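Local atomic coordinates of aminopeptidase YwaD (Bacillus subtilis, PDB entry 6HC6), a protein that removes amino acids one at a time from the N terminus of peptides, notably arginine, lysine and leucine, as a secreted zinc-dependent M28 aminopeptidase. Residues V280-I286 with Y427-K432; L313-V318 with A379-S383; G326-A332 with H409-L415; P398-T402 with F451-K455. All coordinates share one frame; numbering follows the deposited sequence.

In the fold
Following the chain from the N terminus, residues 280-286 come first. They lead into strand 285-291 and meet the end of helix 412-430 in interaction 1. Interactions 2 and 3 are both nested inside that loop, and they cross each other. Interaction 2 joins the entries of two strands, 316-322 and 382-389. It touches interaction 1 through the salt bridges Lys284-Glu317 and Glu285-Arg315. Interaction 3 ties the loop before strand 334-339 to the start of helix 412-430. Interaction 4 opens after interaction 2 has closed. It crosses interactions 1 and 3, brings the C-terminal tail to a zinc ion, and packs against interaction 3 through Trp399.

Interaction 1. Residues V280-I286 with Y427-K432; sequences VPSDKEI and YEAVKK
Val280 meets Tyr427 at the edge of the ring. Its CG1 lies near the ring plane, 3.8 Å from Tyr427 CE1. With CG1 anti to the backbone N (chi1 173°), this methyl is the branch that reaches the ring edge. At Pro281 the link is through water: one molecule donates to Pro281 O and accepts from Lys432 N. Ser282 makes the direct polar bond. Its OG donates to Val430 O at 2.7 Å, tilted 19° from the carbonyl plane. The same OG accepts from Lys284 N at 2.9 Å, which forms an ST turn and fixes the hydroxyl in place. A second water accepts from Asp283 N and donates to Val430 O. Two donors therefore hold this carbonyl at the helix end. Asp283 OD1 and Lys432 NZ form a salt bridge at 3.3 Å, weak as a hydrogen bond. The two side chains cross at about a right angle. Lys284 turns at chi2 (-76°), with CG 3.8 Å from Val430 CA. Its CE passes 3.3 Å from Ala429 O. A water weakly held by Lys284 NZ also donates to Ala429 O, while the main partner of the ammonium is Glu317. Ile286 closes the contact on the sheet side, its CD1 3.7 Å from Val430 CG1. Val430 also touches Val245 of the neighbouring strand. The last turn of helix 412-430 is thus laid over the loop and first residues of strand 285-291. This is helix-on-sheet packing, as in the alpha/beta fold of M28 peptidases, where helices cover a mixed central sheet.

Interaction 2. Residues L313-V318 with A379-S383; sequences LKRSEV and AGIDS
The backbones converge along the contact, from 7.7 Å between Leu313 CA and Ala379 CA to 4.8 Å between Val318 CA and Asp382 CA. No direct hydrogen bond joins the two segments. A water bridges instead, probably donating to Glu317 O and accepting from Asp382 N. Val318 CA approaches Asp382 O at 3.2 Å in a CA-H...O contact. Ile381 carries the apolar part. Its CD1 rests 3.5 Å from Ser316 CB and 4.0 Å from Leu313 CD2, with the Leu313 and Ile381 side chains at about a right angle. Its CG1 is anti to the carbonyl carbon (chi1 -60°), which leaves CG2 anti to the backbone N and 4.0 Å from Val318 N, a buried amide without a hydrogen-bond partner. Ser316 OG is engaged by Glu312 O and Tyr246 OH. Leu313 CD2 also reaches Ala379 CB at 4.2 Å. An alanine in place of Ile381 would probably leave a gap beside Leu313 and Ser316 and uncover the Glu317-Val318 peptide. Gly380, with positive phi, ends helix 373-378 in a Schellman motif. Two helices, 310-315 and 373-378, thus turn side by side into strands 316-322 and 382-389, neighbouring parallel strands of the mixed M28 sheet.

Interaction 3. Residues G326-A332 with H409-L415; sequences GTSWEKA and HISKERL
His409 O accepts from Ser328 N at 2.9 Å. The His409 ring presents its edge to Ser328 OG and stacks on Trp399. Ile410 is bridged to Thr327 through the backbone, and its CD1 lies 3.5 Å from Gly326 O. Ser411 N donates to Gly326 O at 2.8 Å, in a nearly straight bond (168°). Ser411 is also the N-cap of helix 412-430: its OG accepts from Arg414 N. The cap thus sets the helix start against the loop before strand 334-339. Arg414 then reaches into this loop, its chain bent at chi2 (-96°). NH1 donates to Thr327 O at 2.9 Å and to Trp329 O at 2.8 Å. NH2 donates to Glu330 O at 3.1 Å. Trp329 O also accepts from Ala332 N, closing a type I turn, and its two donors come from opposite faces of the carbonyl plane. Ala332 O sits over the centre of the guanidinium, 3.0 Å above its plane. Trp388 adds a cation-pi contact. A leucine in place of Arg414 would probably leave the carbonyls of Thr327 and Glu330 without these donors and the turn freer to move. Leu415 CD2 packs 3.8 Å from Gly326 CA, where a CB on Gly326 would clash.

Interaction 4. Residues P398-T402 with F451-K455; sequences PWYHT and FEDIK. With ZN (zinc ion), chain E.
The two-zinc site of this M28 peptidase brings His401 and Glu452 together on one zinc ion, probably the catalytic one. His401 NE2 binds the zinc at 2.1 Å and Glu452 OE1 binds it at 2.3 Å. A water is a further ligand and donates to Glu452 OE2. Asp262 and Glu295 complete the site. The His401 ring and the Glu452 carboxylate are nearly parallel (planes 15° apart), with Glu452 OE1 at the ring edge, though their side chains cross at about a right angle. The second zinc is about 4 Å from the nearest atom of the Glu452 side chain. Glu452 thus brings the C-terminal tail into the metal centre. Farther along, the end carboxylate of Lys455 forms a salt bridge with Arg153 of the PA domain. Residues Trp399 to Thr402 form a type II turn, with His401 at its positive-phi position. Thr402 OG1 donates back to Trp399 O at 2.7 Å and braces the turn. Tyr400 lays its ring over one face of the His401 imidazole, with CG anti to the backbone N (chi1 161°). Its CZ stands over the centre of the imidazole, 3.3 Å above the plane. Tyr400 OH then donates to Glu452 OE1 at 2.7 Å, from above the carboxylate plane. This oxygen is therefore held by both the metal and a phenol. Asp453 is second shell and limits rotation of the imidazole. His401 ND1 donates to Asp453 OD2 at 2.9 Å; the acceptor lies in the ring plane, and the carboxylate is turned 89° to it.

Interaction 1. Residues V280-I286 with Y427-K432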
# COMPACT_ATOMS: atom_id res chain seq x y z
N VAL A 280 -23.68 5.38 -17.34
CA VAL A 280 -23.10 4.95 -18.61
C VAL A 280 -23.56 3.52 -18.88
O VAL A 280 -23.22 2.61 -18.13
CB VAL A 280 -21.57 5.02 -18.60
CG1 VAL A 280 -21.01 4.40 -19.88
CG2 VAL A 280 -21.10 6.45 -18.45
N PRO A 281 -24.31 3.28 -19.96
CA PRO A 281 -24.72 1.90 -20.27
C PRO A 281 -23.52 1.03 -20.65
O PRO A 281 -22.60 1.47 -21.34
CB PRO A 281 -25.68 2.07 -21.45
CG PRO A 281 -26.11 3.52 -21.39
CD PRO A 281 -24.91 4.26 -20.87
N SER A 282 -23.54 -0.21 -20.18
CA SER A 282 -22.45 -1.13 -20.46
C SER A 282 -22.93 -2.57 -20.31
O SER A 282 -23.77 -2.86 -19.46
CB SER A 282 -21.26 -0.89 -19.53
OG SER A 282 -20.28 -1.91 -19.68
N ASP A 283 -22.36 -3.45 -21.13
CA ASP A 283 -22.58 -4.89 -21.02
C ASP A 283 -21.53 -5.57 -20.15
O ASP A 283 -21.63 -6.79 -19.93
CB ASP A 283 -22.60 -5.53 -22.41
CG ASP A 283 -23.81 -5.10 -23.24
OD1 ASP A 283 -24.87 -4.79 -22.64
OD2 ASP A 283 -23.71 -5.10 -24.48
N LYS A 284 -20.54 -4.83 -19.67
CA LYS A 284 -19.59 -5.36 -18.71
C LYS A 284 -20.15 -5.27 -17.30
O LYS A 284 -20.96 -4.38 -16.98
CB LYS A 284 -18.26 -4.61 -18.77
CG LYS A 284 -17.77 -4.33 -20.16
CD LYS A 284 -17.19 -5.58 -20.81
CE LYS A 284 -16.53 -5.25 -22.14
NZ LYS A 284 -16.03 -6.46 -22.84
N GLU A 285 -19.71 -6.18 -16.44
CA GLU A 285 -19.91 -6.06 -15.01
C GLU A 285 -18.73 -5.29 -14.44
O GLU A 285 -17.58 -5.73 -14.57
CB GLU A 285 -20.02 -7.43 -14.35
CG GLU A 285 -20.18 -7.35 -12.83
CD GLU A 285 -20.35 -8.71 -12.18
OE1 GLU A 285 -20.03 -8.84 -10.97
OE2 GLU A 285 -20.79 -9.64 -12.87
N ILE A 286 -18.99 -4.13 -13.85
CA ILE A 286 -17.91 -3.28 -13.34
C ILE A 286 -17.90 -3.37 -11.82
O ILE A 286 -18.90 -3.06 -11.16
CB ILE A 286 -18.05 -1.83 -13.81
CG1 ILE A 286 -18.24 -1.79 -15.33
CG2 ILE A 286 -16.80 -1.06 -13.43
CD1 ILE A 286 -18.57 -0.41 -15.86
N TYR A 427 -13.80 3.86 -19.76
CA TYR A 427 -14.90 4.02 -20.70
C TYR A 427 -14.61 3.29 -22.00
O TYR A 427 -15.49 2.61 -22.54
CB TYR A 427 -15.16 5.51 -20.97
CG TYR A 427 -16.29 5.76 -21.95
CD1 TYR A 427 -17.61 5.56 -21.58
CD2 TYR A 427 -16.04 6.21 -23.24
CE1 TYR A 427 -18.66 5.79 -22.46
CE2 TYR A 427 -17.08 6.45 -24.14
CZ TYR A 427 -18.39 6.24 -23.74
OH TYR A 427 -19.43 6.47 -24.62
N GLU A 428 -13.38 3.38 -22.50
CA GLU A 428 -13.03 2.63 -23.71
C GLU A 428 -13.27 1.14 -23.51
O GLU A 428 -13.76 0.46 -24.41
CB GLU A 428 -11.57 2.88 -24.10
CG GLU A 428 -11.34 4.21 -24.78
CD GLU A 428 -12.21 4.38 -26.02
OE1 GLU A 428 -12.31 3.43 -26.82
OE2 GLU A 428 -12.79 5.48 -26.20
N ALA A 429 -12.98 0.64 -22.31
CA ALA A 429 -13.12 -0.78 -22.04
C ALA A 429 -14.58 -1.19 -21.87
O ALA A 429 -14.94 -2.31 -22.24
CB ALA A 429 -12.31 -1.16 -20.80
N VAL A 430 -15.43 -0.32 -21.32
CA VAL A 430 -16.78 -0.72 -20.92
C VAL A 430 -17.88 -0.21 -21.84
O VAL A 430 -19.02 -0.71 -21.74
CB VAL A 430 -17.08 -0.33 -19.46
CG1 VAL A 430 -15.98 -0.82 -18.54
CG2 VAL A 430 -17.25 1.18 -19.32
N LYS A 431 -17.60 0.74 -22.73
CA LYS A 431 -18.66 1.30 -23.55
C LYS A 431 -19.29 0.23 -24.44
O LYS A 431 -18.66 -0.77 -24.81
CB LYS A 431 -18.13 2.44 -24.43
CG LYS A 431 -17.14 1.97 -25.49
CD LYS A 431 -16.44 3.15 -26.15
CE LYS A 431 -15.43 2.68 -27.18
NZ LYS A 431 -15.20 3.69 -28.25
N LYS A 432 -20.55 0.44 -24.79
CA LYS A 432 -21.20 -0.43 -25.75
C LYS A 432 -20.85 -0.01 -27.17
O LYS A 432 -20.36 1.09 -27.42
CB LYS A 432 -22.71 -0.38 -25.56
CG LYS A 432 -23.18 -0.72 -24.16
CD LYS A 432 -24.23 -1.81 -24.24
CE LYS A 432 -25.56 -1.34 -23.69
NZ LYS A 432 -26.62 -2.37 -23.93
O HOH W 1 -22.07 2.76 -23.69
O HOH W 2 -20.39 -2.78 -22.90
O HOH W 3 -13.50 -4.52 -23.52

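Interaction 2. Residues L313-V318 with A379-S383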
# COMPACT_ATOMS: atom_id res chain seq x y z
N LEU A 313 -13.04 -15.93 -12.75
CA LEU A 313 -11.71 -15.73 -13.33
C LEU A 313 -11.76 -15.80 -14.85
O LEU A 313 -11.14 -14.98 -15.53
CB LEU A 313 -10.73 -16.77 -12.77
CG LEU A 313 -10.38 -16.62 -11.29
CD1 LEU A 313 -9.50 -17.78 -10.83
CD2 LEU A 313 -9.69 -15.29 -11.04
N LYS A 314 -12.49 -16.77 -15.39
CA LYS A 314 -12.62 -16.85 -16.85
C LYS A 314 -13.28 -15.61 -17.42
O LYS A 314 -12.93 -15.17 -18.52
CB LYS A 314 -13.39 -18.11 -17.24
CG LYS A 314 -12.73 -19.39 -16.79
CD LYS A 314 -11.23 -19.37 -17.07
CE LYS A 314 -10.50 -20.41 -16.24
NZ LYS A 314 -10.46 -20.05 -14.79
N ARG A 315 -14.24 -15.03 -16.70
CA ARG A 315 -14.92 -13.82 -17.17
C ARG A 315 -14.11 -12.55 -16.92
O ARG A 315 -14.49 -11.50 -17.43
CB ARG A 315 -16.29 -13.62 -16.49
CG ARG A 315 -17.25 -14.77 -16.53
CD ARG A 315 -18.65 -14.26 -16.18
NE ARG A 315 -18.94 -14.19 -14.74
CZ ARG A 315 -19.41 -13.12 -14.11
NH1 ARG A 315 -19.61 -11.99 -14.77
NH2 ARG A 315 -19.67 -13.16 -12.81
N SER A 316 -13.03 -12.63 -16.14
CA SER A 316 -12.33 -11.42 -15.71
C SER A 316 -11.50 -10.85 -16.85
O SER A 316 -10.66 -11.55 -17.43
CB SER A 316 -11.43 -11.73 -14.53
OG SER A 316 -12.19 -12.06 -13.38
N GLU A 317 -11.73 -9.58 -17.17
CA GLU A 317 -11.13 -8.98 -18.35
C GLU A 317 -9.95 -8.07 -18.02
O GLU A 317 -8.87 -8.24 -18.59
CB GLU A 317 -12.18 -8.19 -19.13
CG GLU A 317 -11.65 -7.54 -20.40
CD GLU A 317 -12.74 -6.82 -21.15
OE1 GLU A 317 -13.78 -7.45 -21.42
OE2 GLU A 317 -12.57 -5.62 -21.45
N VAL A 318 -10.14 -7.11 -17.13
CA VAL A 318 -9.14 -6.07 -16.94
C VAL A 318 -9.32 -5.48 -15.55
O VAL A 318 -10.44 -5.40 -15.03
CB VAL A 318 -9.27 -5.01 -18.07
CG1 VAL A 318 -10.68 -4.43 -18.11
CG2 VAL A 318 -8.32 -3.92 -17.89
N ALA A 379 -3.17 -13.99 -11.26
CA ALA A 379 -4.29 -14.83 -11.65
C ALA A 379 -4.53 -14.83 -13.16
O ALA A 379 -5.47 -15.48 -13.62
CB ALA A 379 -5.57 -14.40 -10.93
N GLY A 380 -3.71 -14.11 -13.92
CA GLY A 380 -3.80 -14.09 -15.36
C GLY A 380 -4.69 -13.01 -15.94
O GLY A 380 -5.01 -13.06 -17.13
N ILE A 381 -5.10 -12.04 -15.13
CA ILE A 381 -6.01 -10.99 -15.55
C ILE A 381 -5.18 -9.77 -15.90
O ILE A 381 -4.33 -9.35 -15.11
CB ILE A 381 -7.02 -10.67 -14.44
CG1 ILE A 381 -7.85 -11.92 -14.09
CG2 ILE A 381 -7.91 -9.51 -14.83
CD1 ILE A 381 -8.41 -11.85 -12.67
N ASP A 382 -5.40 -9.21 -17.09
CA ASP A 382 -4.73 -7.97 -17.48
C ASP A 382 -4.92 -6.91 -16.40
O ASP A 382 -6.06 -6.58 -16.05
CB ASP A 382 -5.30 -7.46 -18.80
CG ASP A 382 -4.99 -8.36 -19.97
OD1 ASP A 382 -5.30 -9.56 -19.89
OD2 ASP A 382 -4.49 -7.84 -20.99
N SER A 383 -3.83 -6.33 -15.90
CA SER A 383 -3.96 -5.35 -14.84
C SER A 383 -2.82 -4.36 -14.92
O SER A 383 -1.76 -4.66 -15.48
CB SER A 383 -3.94 -5.98 -13.45
OG SER A 383 -2.65 -6.48 -13.15
O HOH W 4 -7.50 -10.81 -18.57

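Interaction 3. Residues G326-A332 with H409-L415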
# COMPACT_ATOMS: atom_id res chain seq x y z
N GLY A 326 -2.51 11.74 -7.01
CA GLY A 326 -2.82 13.14 -6.78
C GLY A 326 -1.74 14.03 -6.20
O GLY A 326 -2.06 15.10 -5.68
N THR A 327 -0.47 13.65 -6.26
CA THR A 327 0.53 14.44 -5.56
C THR A 327 0.65 15.82 -6.20
O THR A 327 0.50 15.98 -7.41
CB THR A 327 1.90 13.76 -5.54
OG1 THR A 327 2.78 14.52 -4.71
CG2 THR A 327 2.50 13.71 -6.94
N SER A 328 0.89 16.83 -5.35
CA SER A 328 1.22 18.17 -5.82
C SER A 328 2.70 18.31 -6.14
O SER A 328 3.09 19.35 -6.68
CB SER A 328 0.87 19.23 -4.78
OG SER A 328 1.60 19.00 -3.58
N TRP A 329 3.51 17.31 -5.81
CA TRP A 329 4.96 17.39 -6.01
C TRP A 329 5.25 17.81 -7.44
O TRP A 329 4.88 17.11 -8.38
CB TRP A 329 5.61 16.04 -5.71
CG TRP A 329 7.13 16.08 -5.67
CD1 TRP A 329 7.92 17.00 -5.04
CD2 TRP A 329 8.03 15.16 -6.30
NE1 TRP A 329 9.25 16.70 -5.23
CE2 TRP A 329 9.34 15.57 -6.00
CE3 TRP A 329 7.85 14.01 -7.08
CZ2 TRP A 329 10.47 14.89 -6.46
CZ3 TRP A 329 8.98 13.33 -7.55
CH2 TRP A 329 10.27 13.77 -7.23
N GLU A 330 5.92 18.95 -7.59
CA GLU A 330 6.01 19.56 -8.91
C GLU A 330 6.68 18.64 -9.92
O GLU A 330 6.28 18.62 -11.09
CB GLU A 330 6.74 20.90 -8.82
CG GLU A 330 5.83 22.04 -8.37
CD GLU A 330 6.21 23.36 -9.02
OE1 GLU A 330 7.42 23.60 -9.23
OE2 GLU A 330 5.29 24.16 -9.32
N LYS A 331 7.66 17.84 -9.49
CA LYS A 331 8.39 17.02 -10.45
C LYS A 331 7.60 15.83 -10.99
O LYS A 331 8.00 15.26 -12.01
CB LYS A 331 9.67 16.52 -9.80
CG LYS A 331 10.63 17.68 -9.56
CD LYS A 331 11.86 17.27 -8.78
CE LYS A 331 12.69 16.28 -9.56
NZ LYS A 331 14.11 16.75 -9.70
N ALA A 332 6.49 15.45 -10.35
CA ALA A 332 5.81 14.20 -10.69
C ALA A 332 4.78 14.44 -11.80
O ALA A 332 3.57 14.30 -11.63
CB ALA A 332 5.15 13.58 -9.46
N HIS A 409 -0.44 18.43 0.30
CA HIS A 409 0.40 18.05 -0.83
C HIS A 409 -0.38 17.30 -1.89
O HIS A 409 0.16 16.43 -2.58
CB HIS A 409 1.60 17.22 -0.34
CG HIS A 409 2.56 18.02 0.48
ND1 HIS A 409 2.98 17.63 1.74
CD2 HIS A 409 3.18 19.20 0.23
CE1 HIS A 409 3.82 18.53 2.23
NE2 HIS A 409 3.96 19.49 1.33
N ILE A 410 -1.66 17.62 -2.02
CA ILE A 410 -2.53 17.04 -3.04
C ILE A 410 -2.85 18.14 -4.03
O ILE A 410 -3.14 19.27 -3.63
CB ILE A 410 -3.82 16.47 -2.42
CG1 ILE A 410 -3.52 15.17 -1.67
CG2 ILE A 410 -4.89 16.22 -3.50
CD1 ILE A 410 -3.13 14.01 -2.57
N SER A 411 -2.77 17.82 -5.33
CA SER A 411 -3.10 18.76 -6.39
C SER A 411 -4.42 18.35 -7.04
O SER A 411 -4.56 17.23 -7.53
CB SER A 411 -2.00 18.79 -7.45
OG SER A 411 -2.50 19.27 -8.68
N LYS A 412 -5.40 19.27 -7.05
CA LYS A 412 -6.63 19.01 -7.78
C LYS A 412 -6.37 18.86 -9.27
O LYS A 412 -7.08 18.11 -9.96
CB LYS A 412 -7.65 20.13 -7.54
CG LYS A 412 -8.56 19.90 -6.34
CD LYS A 412 -9.19 21.21 -5.88
CE LYS A 412 -10.38 21.60 -6.75
NZ LYS A 412 -10.98 22.88 -6.31
N GLU A 413 -5.39 19.59 -9.81
CA GLU A 413 -5.09 19.47 -11.23
C GLU A 413 -4.57 18.08 -11.56
O GLU A 413 -4.88 17.54 -12.63
CB GLU A 413 -4.08 20.53 -11.66
CG GLU A 413 -4.60 21.95 -11.66
CD GLU A 413 -3.48 22.96 -11.59
OE1 GLU A 413 -3.27 23.56 -10.51
OE2 GLU A 413 -2.80 23.16 -12.62
N ARG A 414 -3.76 17.51 -10.66
CA ARG A 414 -3.26 16.15 -10.87
C ARG A 414 -4.37 15.12 -10.71
O ARG A 414 -4.45 14.18 -11.49
CB ARG A 414 -2.12 15.86 -9.90
CG ARG A 414 -0.86 16.67 -10.21
CD ARG A 414 0.11 15.86 -11.06
NE ARG A 414 1.25 16.65 -11.55
CZ ARG A 414 2.33 16.94 -10.83
NH1 ARG A 414 2.42 16.53 -9.58
NH2 ARG A 414 3.32 17.63 -11.38
N LEU A 415 -5.23 15.28 -9.69
CA LEU A 415 -6.40 14.43 -9.57
C LEU A 415 -7.26 14.50 -10.83
O LEU A 415 -7.74 13.47 -11.32
CB LEU A 415 -7.25 14.84 -8.37
CG LEU A 415 -6.66 14.54 -6.99
CD1 LEU A 415 -7.49 15.22 -5.91
CD2 LEU A 415 -6.57 13.03 -6.77
O HOH W 5 1.95 13.84 -2.31

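Interaction 4. Residues P398-T402 with F451-K455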
# COMPACT_ATOMS: atom_id res chain seq x y z
N PRO A 398 8.76 13.03 -2.12
CA PRO A 398 9.50 12.74 -0.87
C PRO A 398 8.59 12.51 0.32
O PRO A 398 9.06 12.02 1.35
CB PRO A 398 10.36 14.00 -0.68
CG PRO A 398 9.66 15.07 -1.45
CD PRO A 398 9.07 14.37 -2.64
N TRP A 399 7.30 12.84 0.21
CA TRP A 399 6.39 12.76 1.34
C TRP A 399 5.80 11.37 1.54
O TRP A 399 5.17 11.12 2.57
CB TRP A 399 5.28 13.80 1.15
CG TRP A 399 5.86 15.14 0.80
CD1 TRP A 399 6.83 15.82 1.49
CD2 TRP A 399 5.54 15.95 -0.33
NE1 TRP A 399 7.12 17.01 0.86
CE2 TRP A 399 6.34 17.11 -0.26
CE3 TRP A 399 4.64 15.81 -1.39
CZ2 TRP A 399 6.27 18.12 -1.21
CZ3 TRP A 399 4.58 16.82 -2.33
CH2 TRP A 399 5.38 17.96 -2.24
N TYR A 400 6.00 10.48 0.57
CA TYR A 400 5.47 9.12 0.60
C TYR A 400 5.84 8.41 1.90
O TYR A 400 7.00 8.44 2.33
CB TYR A 400 6.03 8.40 -0.63
CG TYR A 400 6.02 6.89 -0.66
CD1 TYR A 400 4.90 6.19 -1.08
CD2 TYR A 400 7.16 6.17 -0.32
CE1 TYR A 400 4.90 4.81 -1.14
CE2 TYR A 400 7.17 4.79 -0.37
CZ TYR A 400 6.04 4.12 -0.78
OH TYR A 400 6.02 2.74 -0.84
N HIS A 401 4.82 7.83 2.54
CA HIS A 401 4.99 7.05 3.77
C HIS A 401 5.53 7.89 4.94
O HIS A 401 6.19 7.37 5.84
CB HIS A 401 5.88 5.83 3.53
CG HIS A 401 5.17 4.71 2.82
ND1 HIS A 401 5.70 3.44 2.72
CD2 HIS A 401 3.97 4.67 2.19
CE1 HIS A 401 4.86 2.66 2.05
NE2 HIS A 401 3.81 3.39 1.72
N THR A 402 5.23 9.19 4.95
CA THR A 402 5.61 10.08 6.04
C THR A 402 4.38 10.84 6.52
O THR A 402 3.34 10.85 5.85
CB THR A 402 6.68 11.10 5.60
OG1 THR A 402 6.06 12.15 4.86
CG2 THR A 402 7.79 10.45 4.76
N PHE A 451 5.73 -6.30 -1.79
CA PHE A 451 5.82 -5.45 -0.62
C PHE A 451 6.46 -4.11 -0.96
O PHE A 451 7.11 -3.94 -1.99
CB PHE A 451 6.61 -6.16 0.48
CG PHE A 451 6.03 -7.49 0.87
CD1 PHE A 451 6.44 -8.65 0.23
CD2 PHE A 451 5.05 -7.57 1.85
CE1 PHE A 451 5.90 -9.87 0.58
CE2 PHE A 451 4.50 -8.79 2.19
CZ PHE A 451 4.92 -9.94 1.56
N GLU A 452 6.24 -3.14 -0.07
CA GLU A 452 6.88 -1.84 -0.11
C GLU A 452 7.86 -1.74 1.05
O GLU A 452 7.62 -2.30 2.12
CB GLU A 452 5.85 -0.71 -0.02
CG GLU A 452 4.79 -0.80 -1.13
CD GLU A 452 3.63 0.17 -0.97
OE1 GLU A 452 3.80 1.27 -0.38
OE2 GLU A 452 2.53 -0.15 -1.48
N ASP A 453 8.98 -1.04 0.82
CA ASP A 453 9.96 -0.76 1.87
C ASP A 453 10.46 -2.03 2.55
O ASP A 453 10.33 -2.21 3.76
CB ASP A 453 9.36 0.19 2.93
CG ASP A 453 9.06 1.58 2.39
OD1 ASP A 453 9.58 1.94 1.30
OD2 ASP A 453 8.31 2.32 3.07
N ILE A 454 11.06 -2.93 1.76
CA ILE A 454 11.62 -4.16 2.34
C ILE A 454 13.12 -4.09 2.53
O ILE A 454 13.72 -5.06 3.00
CB ILE A 454 11.26 -5.41 1.52
CG1 ILE A 454 11.79 -5.32 0.09
CG2 ILE A 454 9.77 -5.64 1.54
CD1 ILE A 454 11.58 -6.60 -0.70
N LYS A 455 13.76 -2.98 2.17
CA LYS A 455 15.17 -2.78 2.46
C LYS A 455 15.46 -1.29 2.56
O LYS A 455 16.55 -0.88 3.00
CB LYS A 455 16.05 -3.43 1.39
CG LYS A 455 15.92 -2.81 0.02
CD LYS A 455 16.81 -3.51 -0.99
CE LYS A 455 18.28 -3.29 -0.70
NZ LYS A 455 19.17 -4.09 -1.59
OXT LYS A 455 14.62 -0.45 2.20
ZN ZN E . 2.22 2.62 0.54
O HOH W 6 0.84 1.57 -0.98